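Local coordinates for protein protease Do-like 2, chloroplastic (PDB 4FLN) that acts as a chloroplast serine protease, making the primary cut in the photodamaged D1 protein of photosystem II, at residues L64-Q69 / G377-P382; S184-I189 / T233-H238; T97-K102 / A124-E129. All coordinates share one frame; numbering follows the deposited sequence.

How the interactions relate
The three contacts step from the interior of the protease domain to its seam with a PDZ domain. Interaction 1 encloses the other two along the chain: its segments, a loop of the protease domain and a strand of the second PDZ domain, stand 308 residues apart. Within that span interaction 3 comes first and lies inside the first six-stranded barrel; interaction 2 follows, joining a strand of the second barrel to the helix after that barrel's last strand. Centres of interactions 2 and 3 are 23 Å apart, and those of interactions 1 and 2 are 35 Å apart, on opposite sides of the chain's centre. Interactions 1 and 3 both touch the second subunit.

Interaction 1: residues L64-Q69 / G377-P382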
loop_
_atom_site.group_PDB
_atom_site.type_symbol
_atom_site.label_atom_id
_atom_site.label_comp_id
_atom_site.label_asym_id
_atom_site.label_seq_id
_atom_site.Cartn_x
_atom_site.Cartn_y
_atom_site.Cartn_z
ATOM N N LEU B 64 -5.849 29.372 6.034
ATOM C CA LEU B 64 -6.814 30.373 6.479
ATOM C C LEU B 64 -6.165 31.242 7.565
ATOM O O LEU B 64 -6.267 30.921 8.750
ATOM C CB LEU B 64 -8.059 29.683 7.047
ATOM C CG LEU B 64 -8.652 28.487 6.290
ATOM C CD1 LEU B 64 -9.454 27.593 7.233
ATOM C CD2 LEU B 64 -9.504 28.934 5.111
ATOM N N PRO B 65 -5.470 32.330 7.175
ATOM C CA PRO B 65 -4.688 32.952 8.249
ATOM C C PRO B 65 -5.377 34.040 9.078
ATOM O O PRO B 65 -4.692 34.972 9.502
ATOM C CB PRO B 65 -3.560 33.616 7.465
ATOM C CG PRO B 65 -4.226 34.031 6.179
ATOM C CD PRO B 65 -5.223 32.953 5.863
ATOM N N TRP B 66 -6.667 33.892 9.364
ATOM C CA TRP B 66 -7.342 34.646 10.417
ATOM C C TRP B 66 -7.526 33.694 11.585
ATOM O O TRP B 66 -8.081 34.053 12.616
ATOM C CB TRP B 66 -8.686 35.195 9.937
ATOM C CG TRP B 66 -9.414 34.216 9.092
ATOM C CD1 TRP B 66 -10.258 33.240 9.519
ATOM C CD2 TRP B 66 -9.334 34.088 7.668
ATOM N NE1 TRP B 66 -10.723 32.517 8.447
ATOM C CE2 TRP B 66 -10.167 33.017 7.299
ATOM C CE3 TRP B 66 -8.641 34.779 6.669
ATOM C CZ2 TRP B 66 -10.327 32.617 5.974
ATOM C CZ3 TRP B 66 -8.802 34.385 5.359
ATOM C CH2 TRP B 66 -9.639 33.312 5.021
ATOM N N GLN B 67 -7.071 32.461 11.379
ATOM C CA GLN B 67 -7.299 31.356 12.305
ATOM C C GLN B 67 -5.989 30.745 12.784
ATOM O O GLN B 67 -4.920 30.945 12.194
ATOM C CB GLN B 67 -8.112 30.238 11.642
ATOM C CG GLN B 67 -9.612 30.450 11.570
ATOM C CD GLN B 67 -10.349 29.216 11.049
ATOM O OE1 GLN B 67 -9.782 28.122 10.964
ATOM N NE2 GLN B 67 -11.621 29.393 10.701
ATOM N N LYS B 68 -6.090 29.981 13.860
ATOM C CA LYS B 68 -4.953 29.252 14.364
ATOM C C LYS B 68 -5.185 27.740 14.256
ATOM O O LYS B 68 -6.323 27.284 14.183
ATOM C CB LYS B 68 -4.639 29.707 15.789
ATOM C CG LYS B 68 -4.136 31.154 15.828
ATOM C CD LYS B 68 -3.545 31.544 17.172
ATOM C CE LYS B 68 -2.613 32.737 17.031
ATOM N NZ LYS B 68 -1.411 32.409 16.205
ATOM N N GLN B 69 -4.103 26.973 14.200
ATOM C CA GLN B 69 -4.213 25.522 14.195
ATOM C C GLN B 69 -4.615 25.010 15.573
ATOM O O GLN B 69 -4.760 25.782 16.521
ATOM C CB GLN B 69 -2.891 24.892 13.775
ATOM C CG GLN B 69 -2.482 25.228 12.357
ATOM C CD GLN B 69 -1.345 24.363 11.870
ATOM O OE1 GLN B 69 -0.597 23.792 12.670
ATOM N NE2 GLN B 69 -1.213 24.245 10.553
ATOM N N GLY B 377 -13.785 39.866 -1.346
ATOM C CA GLY B 377 -13.768 38.439 -1.101
ATOM C C GLY B 377 -12.512 37.783 -1.645
ATOM O O GLY B 377 -12.323 36.575 -1.472
ATOM N N LEU B 378 -11.648 38.567 -2.296
ATOM C CA LEU B 378 -10.394 38.019 -2.814
ATOM C C LEU B 378 -9.354 38.006 -1.700
ATOM O O LEU B 378 -8.957 39.051 -1.186
ATOM C CB LEU B 378 -9.864 38.812 -4.019
ATOM C CG LEU B 378 -10.692 39.034 -5.295
ATOM C CD1 LEU B 378 -9.771 39.093 -6.499
ATOM C CD2 LEU B 378 -11.773 37.986 -5.497
ATOM N N VAL B 379 -8.905 36.813 -1.339
ATOM C CA VAL B 379 -8.046 36.658 -0.179
ATOM C C VAL B 379 -6.583 36.541 -0.586
ATOM O O VAL B 379 -6.200 35.613 -1.310
ATOM C CB VAL B 379 -8.476 35.438 0.656
ATOM C CG1 VAL B 379 -7.422 35.083 1.671
ATOM C CG2 VAL B 379 -9.803 35.718 1.337
ATOM N N PHE B 380 -5.778 37.493 -0.119
ATOM C CA PHE B 380 -4.348 37.540 -0.432
ATOM C C PHE B 380 -3.441 37.210 0.773
ATOM O O PHE B 380 -3.668 37.689 1.881
ATOM C CB PHE B 380 -3.978 38.924 -0.979
ATOM C CG PHE B 380 -4.672 39.286 -2.263
ATOM C CD1 PHE B 380 -4.296 38.703 -3.458
ATOM C CD2 PHE B 380 -5.673 40.236 -2.280
ATOM C CE1 PHE B 380 -4.914 39.043 -4.641
ATOM C CE2 PHE B 380 -6.301 40.581 -3.462
ATOM C CZ PHE B 380 -5.920 39.980 -4.644
ATOM N N THR B 381 -2.424 36.382 0.551
ATOM C CA THR B 381 -1.328 36.216 1.511
ATOM C C THR B 381 0.004 36.093 0.788
ATOM O O THR B 381 0.044 35.785 -0.412
ATOM C CB THR B 381 -1.461 34.956 2.381
ATOM O OG1 THR B 381 -1.977 33.885 1.586
ATOM C CG2 THR B 381 -2.359 35.193 3.555
ATOM N N PRO B 382 1.109 36.321 1.518
ATOM C CA PRO B 382 2.428 36.043 0.948
ATOM C C PRO B 382 2.644 34.534 0.856
ATOM O O PRO B 382 2.185 33.775 1.711
ATOM C CB PRO B 382 3.387 36.678 1.959
ATOM C CG PRO B 382 2.550 37.602 2.771
ATOM C CD PRO B 382 1.216 36.939 2.846
#
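Pro65 and Trp66 make a buried, largely apolar domain-domain contact: they carry a protease-domain loop, between strands 50-57 and 72-82, onto strand 378-382 of the second PDZ domain. The loop turns here, with Gln67 N bonded to Leu64 O at 3.2 Å, and Pro65 and Trp66 occupy the two corners of this beta turn. Proline suits the first corner because its ring restricts phi to the negative values used there. Its CG meets CG2 of Thr381 at 3.4 Å, the ring and the methyl reaching toward each other. Thr381 has its methyl anti to the carbonyl carbon and OG1 wedged between the backbone N and the carbonyl carbon, a rotation (chi1 38°) that turns the methyl, not OG1, to the proline. Next to this pair, Trp66 CZ3 lies 4.0 Å from CG1 of Val379, which approaches the edge of the indole in its plane, the two side chains crossing at about a right angle. Leu64 CB lies over one face of the indole, offset toward its rim. Val379 and Thr381 alternate with Phe380, which points away from the loop and meets the ring of Phe467, as expected of a strand with two different faces. Tyr372 touches Pro65 and Thr381 and sets its ring edge-to-face with Trp66. Just beyond the turn, Gln67 NE2 bonds to Lys68 O of the second subunit. By its place between the first two barrel strands the loop probably corresponds to loop LA of Deg/HtrA proteases; here it packs against a PDZ sheet strand flanked by strands 373-375 and 417-422.

Interaction 2: residues S184-I189 / T233-H238; sequences SDLLGI and TTVVSH
Val235 on helix 233-246 inserts its two methyl groups against consecutive leucines, Leu186 and Leu187, of strand 185-191. The short segments run at 134° to each other, with axes 8.4 Å apart, and Val235 lies nearest Leu187 in the backbone. Its CG1 stands anti to the backbone N (chi1 171°) and reaches CD1 of Leu186 at 4.1 Å, the two side chains crossing at about a right angle. The other methyl, CG2, comes to rest 3.7 Å from the carbonyl oxygen of Leu187, a van der Waals approach to a polar atom that is already served by the hydroxyl of Tyr179. The leucines differ in their first torsion: CG of Leu186 is anti to the carbonyl carbon, whereas CG of Leu187 is anti to the backbone N (chi1 -178°). Leu187 therefore extends another way, and its CD2 lies 3.7 Å from Thr234 OG1, a carbon-oxygen contact and not a polar bond. Valine fits a helix position close to a strand because its short, branched side chain offers two methyls without needing room for a long one. At the start of the same helix, Thr233 O accepts from Ser237 N and, at 2.9 Å, from Ser237 OG, the hydroxyl standing above the carbonyl plane; the serine thus folds back on its own helix. Leu186 also touches Cys121, and its side chain is about 8 Å from that of Asp122, probably the acid of the charge relay system. A bound peptide packs on Leu186 as well. The contact is one of van der Waals packing, methyl on methyl and methyl on oxygen, while the carbonyl of Leu187 has its hydrogen bond from Tyr179.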
loop_
_atom_site.group_PDB
_atom_site.type_symbol
_atom_site.label_atom_id
_atom_site.label_comp_id
_atom_site.label_asym_id
_atom_site.label_seq_id
_atom_site.Cartn_x
_atom_site.Cartn_y
_atom_site.Cartn_z
ATOM N N SER B 184 19.566 26.815 6.373
ATOM C CA SER B 184 20.983 27.149 6.359
ATOM C C SER B 184 21.817 25.891 6.539
ATOM O O SER B 184 21.271 24.810 6.750
ATOM C CB SER B 184 21.293 28.162 7.463
ATOM N N ASP B 185 23.138 26.041 6.463
ATOM C CA ASP B 185 24.062 24.926 6.653
ATOM C C ASP B 185 25.127 25.279 7.677
ATOM O O ASP B 185 25.941 26.171 7.460
ATOM C CB ASP B 185 24.719 24.509 5.336
ATOM C CG ASP B 185 23.986 23.363 4.651
ATOM O OD1 ASP B 185 22.744 23.433 4.541
ATOM O OD2 ASP B 185 24.650 22.385 4.229
ATOM N N LEU B 186 25.114 24.562 8.793
ATOM C CA LEU B 186 26.037 24.813 9.879
ATOM C C LEU B 186 26.773 23.534 10.278
ATOM O O LEU B 186 26.349 22.431 9.953
ATOM C CB LEU B 186 25.286 25.369 11.081
ATOM C CG LEU B 186 24.369 26.560 10.815
ATOM C CD1 LEU B 186 23.580 26.901 12.061
ATOM C CD2 LEU B 186 25.169 27.763 10.344
ATOM N N LEU B 187 27.885 23.686 10.984
ATOM C CA LEU B 187 28.646 22.527 11.400
ATOM C C LEU B 187 27.715 21.673 12.260
ATOM O O LEU B 187 26.779 22.196 12.868
ATOM C CB LEU B 187 29.879 22.974 12.182
ATOM C CG LEU B 187 30.904 21.961 12.701
ATOM C CD1 LEU B 187 31.691 21.333 11.560
ATOM C CD2 LEU B 187 31.851 22.645 13.668
ATOM N N GLY B 188 27.942 20.362 12.271
ATOM C CA GLY B 188 27.160 19.453 13.086
ATOM C C GLY B 188 27.949 18.207 13.432
ATOM O O GLY B 188 28.861 17.833 12.703
ATOM N N ILE B 189 27.591 17.566 14.542
ATOM C CA ILE B 189 28.242 16.337 14.974
ATOM C C ILE B 189 27.271 15.184 14.825
ATOM O O ILE B 189 26.146 15.263 15.302
ATOM C CB ILE B 189 28.668 16.408 16.458
ATOM C CG1 ILE B 189 29.572 17.615 16.708
ATOM C CG2 ILE B 189 29.366 15.122 16.891
ATOM C CD1 ILE B 189 29.760 17.925 18.179
ATOM N N THR B 233 29.020 22.730 20.241
ATOM C CA THR B 233 29.341 23.876 21.080
ATOM C C THR B 233 29.614 25.150 20.286
ATOM O O THR B 233 29.158 26.229 20.663
ATOM C CB THR B 233 30.579 23.576 21.936
ATOM O OG1 THR B 233 30.258 22.551 22.867
ATOM C CG2 THR B 233 31.033 24.816 22.698
ATOM N N THR B 234 30.369 25.028 19.199
ATOM C CA THR B 234 30.749 26.202 18.419
ATOM C C THR B 234 29.543 26.949 17.842
ATOM O O THR B 234 29.519 28.179 17.829
ATOM C CB THR B 234 31.764 25.855 17.315
ATOM O OG1 THR B 234 31.133 25.063 16.308
ATOM C CG2 THR B 234 32.911 25.056 17.901
ATOM N N VAL B 235 28.540 26.212 17.375
ATOM C CA VAL B 235 27.341 26.839 16.846
ATOM C C VAL B 235 26.585 27.444 18.000
ATOM O O VAL B 235 25.933 28.475 17.861
ATOM C CB VAL B 235 26.429 25.836 16.150
ATOM C CG1 VAL B 235 25.111 26.490 15.807
ATOM C CG2 VAL B 235 27.099 25.296 14.908
ATOM N N VAL B 236 26.679 26.788 19.148
ATOM C CA VAL B 236 26.057 27.292 20.363
ATOM C C VAL B 236 26.708 28.573 20.858
ATOM O O VAL B 236 26.004 29.516 21.230
ATOM C CB VAL B 236 26.090 26.263 21.498
ATOM C CG1 VAL B 236 25.539 26.885 22.769
ATOM C CG2 VAL B 236 25.292 25.041 21.105
ATOM N N SER B 237 28.044 28.600 20.871
ATOM C CA SER B 237 28.789 29.792 21.297
ATOM C C SER B 237 28.349 30.957 20.449
ATOM O O SER B 237 27.996 32.014 20.965
ATOM C CB SER B 237 30.298 29.625 21.111
ATOM O OG SER B 237 30.781 28.443 21.716
ATOM N N HIS B 238 28.366 30.740 19.136
ATOM C CA HIS B 238 27.982 31.760 18.178
ATOM C C HIS B 238 26.634 32.346 18.543
ATOM O O HIS B 238 26.433 33.552 18.487
ATOM C CB HIS B 238 27.920 31.173 16.775
ATOM C CG HIS B 238 27.661 32.191 15.712
ATOM N ND1 HIS B 238 26.456 32.851 15.595
ATOM C CD2 HIS B 238 28.452 32.671 14.725
ATOM C CE1 HIS B 238 26.513 33.688 14.575
ATOM N NE2 HIS B 238 27.717 33.604 14.036
#

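Interaction 3: residues T97-K102 / A124-E129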
loop_
_atom_site.group_PDB
_atom_site.type_symbol
_atom_site.label_atom_id
_atom_site.label_comp_id
_atom_site.label_asym_id
_atom_site.label_seq_id
_atom_site.Cartn_x
_atom_site.Cartn_y
_atom_site.Cartn_z
ATOM N N THR B 97 2.647 28.928 23.675
ATOM C CA THR B 97 1.550 29.526 24.421
ATOM C C THR B 97 1.972 29.646 25.876
ATOM O O THR B 97 1.794 30.683 26.515
ATOM C CB THR B 97 0.291 28.671 24.334
ATOM O OG1 THR B 97 -0.197 28.683 22.986
ATOM C CG2 THR B 97 -0.773 29.211 25.262
ATOM N N GLN B 98 2.533 28.559 26.389
ATOM C CA GLN B 98 3.153 28.549 27.703
ATOM C C GLN B 98 4.240 27.473 27.738
ATOM O O GLN B 98 4.195 26.487 26.990
ATOM C CB GLN B 98 2.116 28.316 28.804
ATOM C CG GLN B 98 1.416 26.976 28.720
ATOM C CD GLN B 98 0.415 26.767 29.835
ATOM O OE1 GLN B 98 0.140 25.635 30.226
ATOM N NE2 GLN B 98 -0.142 27.860 30.352
ATOM N N VAL B 99 5.222 27.676 28.604
ATOM C CA VAL B 99 6.351 26.779 28.675
ATOM C C VAL B 99 6.665 26.474 30.130
ATOM O O VAL B 99 6.828 27.384 30.959
ATOM C CB VAL B 99 7.568 27.389 27.971
ATOM C CG1 VAL B 99 8.781 26.478 28.115
ATOM C CG2 VAL B 99 7.247 27.640 26.505
ATOM N N LYS B 100 6.730 25.186 30.440
ATOM C CA LYS B 100 6.912 24.744 31.813
ATOM C C LYS B 100 8.073 23.767 31.881
ATOM O O LYS B 100 8.297 22.983 30.962
ATOM C CB LYS B 100 5.628 24.082 32.323
ATOM C CG LYS B 100 4.415 24.313 31.418
ATOM C CD LYS B 100 3.480 23.106 31.394
ATOM C CE LYS B 100 2.378 23.259 30.349
ATOM N NZ LYS B 100 1.562 22.014 30.193
ATOM N N VAL B 101 8.822 23.811 32.970
ATOM C CA VAL B 101 9.965 22.922 33.098
ATOM C C VAL B 101 9.967 22.193 34.436
ATOM O O VAL B 101 9.505 22.719 35.450
ATOM C CB VAL B 101 11.285 23.679 32.911
ATOM C CG1 VAL B 101 11.421 24.129 31.472
ATOM C CG2 VAL B 101 11.350 24.865 33.861
ATOM N N LYS B 102 10.492 20.978 34.432
ATOM C CA LYS B 102 10.444 20.144 35.619
ATOM C C LYS B 102 11.840 19.632 35.942
ATOM O O LYS B 102 12.511 19.057 35.091
ATOM C CB LYS B 102 9.461 18.988 35.403
ATOM C CG LYS B 102 9.123 18.178 36.640
ATOM C CD LYS B 102 7.997 17.192 36.336
ATOM C CE LYS B 102 7.679 16.275 37.520
ATOM N NZ LYS B 102 8.713 15.214 37.729
ATOM N N ALA B 124 17.203 27.598 21.648
ATOM C CA ALA B 124 16.431 28.569 22.400
ATOM C C ALA B 124 16.948 28.633 23.820
ATOM O O ALA B 124 17.385 27.627 24.382
ATOM C CB ALA B 124 14.953 28.238 22.373
ATOM N N LEU B 125 16.926 29.835 24.381
ATOM C CA LEU B 125 17.321 30.039 25.754
ATOM C C LEU B 125 16.051 30.271 26.546
ATOM O O LEU B 125 15.096 30.846 26.029
ATOM C CB LEU B 125 18.245 31.242 25.854
ATOM C CG LEU B 125 19.534 31.027 26.642
ATOM C CD1 LEU B 125 20.167 29.706 26.258
ATOM C CD2 LEU B 125 20.497 32.179 26.397
ATOM N N LEU B 126 16.020 29.796 27.784
ATOM C CA LEU B 126 14.874 30.043 28.647
ATOM C C LEU B 126 15.332 30.583 29.996
ATOM O O LEU B 126 16.418 30.235 30.489
ATOM C CB LEU B 126 14.060 28.765 28.862
ATOM C CG LEU B 126 13.567 27.922 27.691
ATOM C CD1 LEU B 126 12.963 26.641 28.230
ATOM C CD2 LEU B 126 12.551 28.667 26.856
ATOM N N SER B 127 14.499 31.429 30.592
ATOM C CA SER B 127 14.733 31.913 31.951
ATOM C C SER B 127 13.676 31.289 32.846
ATOM O O SER B 127 12.596 30.925 32.372
ATOM C CB SER B 127 14.660 33.444 32.025
ATOM O OG SER B 127 13.353 33.915 31.742
ATOM N N VAL B 128 13.992 31.129 34.126
ATOM C CA VAL B 128 13.030 30.541 35.051
ATOM C C VAL B 128 12.854 31.308 36.359
ATOM O O VAL B 128 13.803 31.872 36.902
ATOM C CB VAL B 128 13.335 29.061 35.341
ATOM C CG1 VAL B 128 13.078 28.735 36.809
ATOM C CG2 VAL B 128 12.495 28.178 34.440
ATOM N N GLU B 129 11.614 31.321 36.841
ATOM C CA GLU B 129 11.259 31.978 38.092
ATOM C C GLU B 129 10.482 31.059 39.050
ATOM O O GLU B 129 9.369 30.622 38.738
ATOM C CB GLU B 129 10.467 33.255 37.807
ATOM C CG GLU B 129 9.411 33.093 36.729
ATOM C CD GLU B 129 8.464 34.274 36.669
ATOM O OE1 GLU B 129 8.630 35.208 37.485
ATOM O OE2 GLU B 129 7.554 34.268 35.812
#
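Val128 O receives a hydrogen bond from the indole NE1 of Trp134 and a weak one from Ser130 OG, while the side chain of the same residue meets Val101 across the first barrel. The carbonyl is thus held by two donors, one of them weak, while the isopropyl group turns to the apolar interior. Val128 CG2 lies 3.6 Å from Val101 CG2, the two valines sliding past each other in opposite directions. The other methyl of Val101, CG1, is anti to the carbonyl carbon (chi1 -69°) and comes 4.4 Å from Leu126 CD1. That same leucine methyl is shared: it also lies 4.2 Å from Val99 CG1, where the side chains cross at about a right angle. Strands 96-102 and 123-129 are not neighbours in the sheet, since strand 110-118 lies between them. Their short segments cross at -71° with axes 9.1 Å apart, so the closed barrel brings their inner faces together by side chains rather than by backbone pairing. Alternation sorts the residues: Val99 and Val101 face inward, and Lys100 between them points away and packs on Glu432 of the second subunit. Valine suits the strands because branching at CB favours extended backbone, and the longer leucine bridges to two valines at once. Phe133 touches both Val101 and Val128 from a loop. Every atom that meets across the barrel is an aliphatic carbon, so the attraction is dispersive and hydrophobic, with little directional demand.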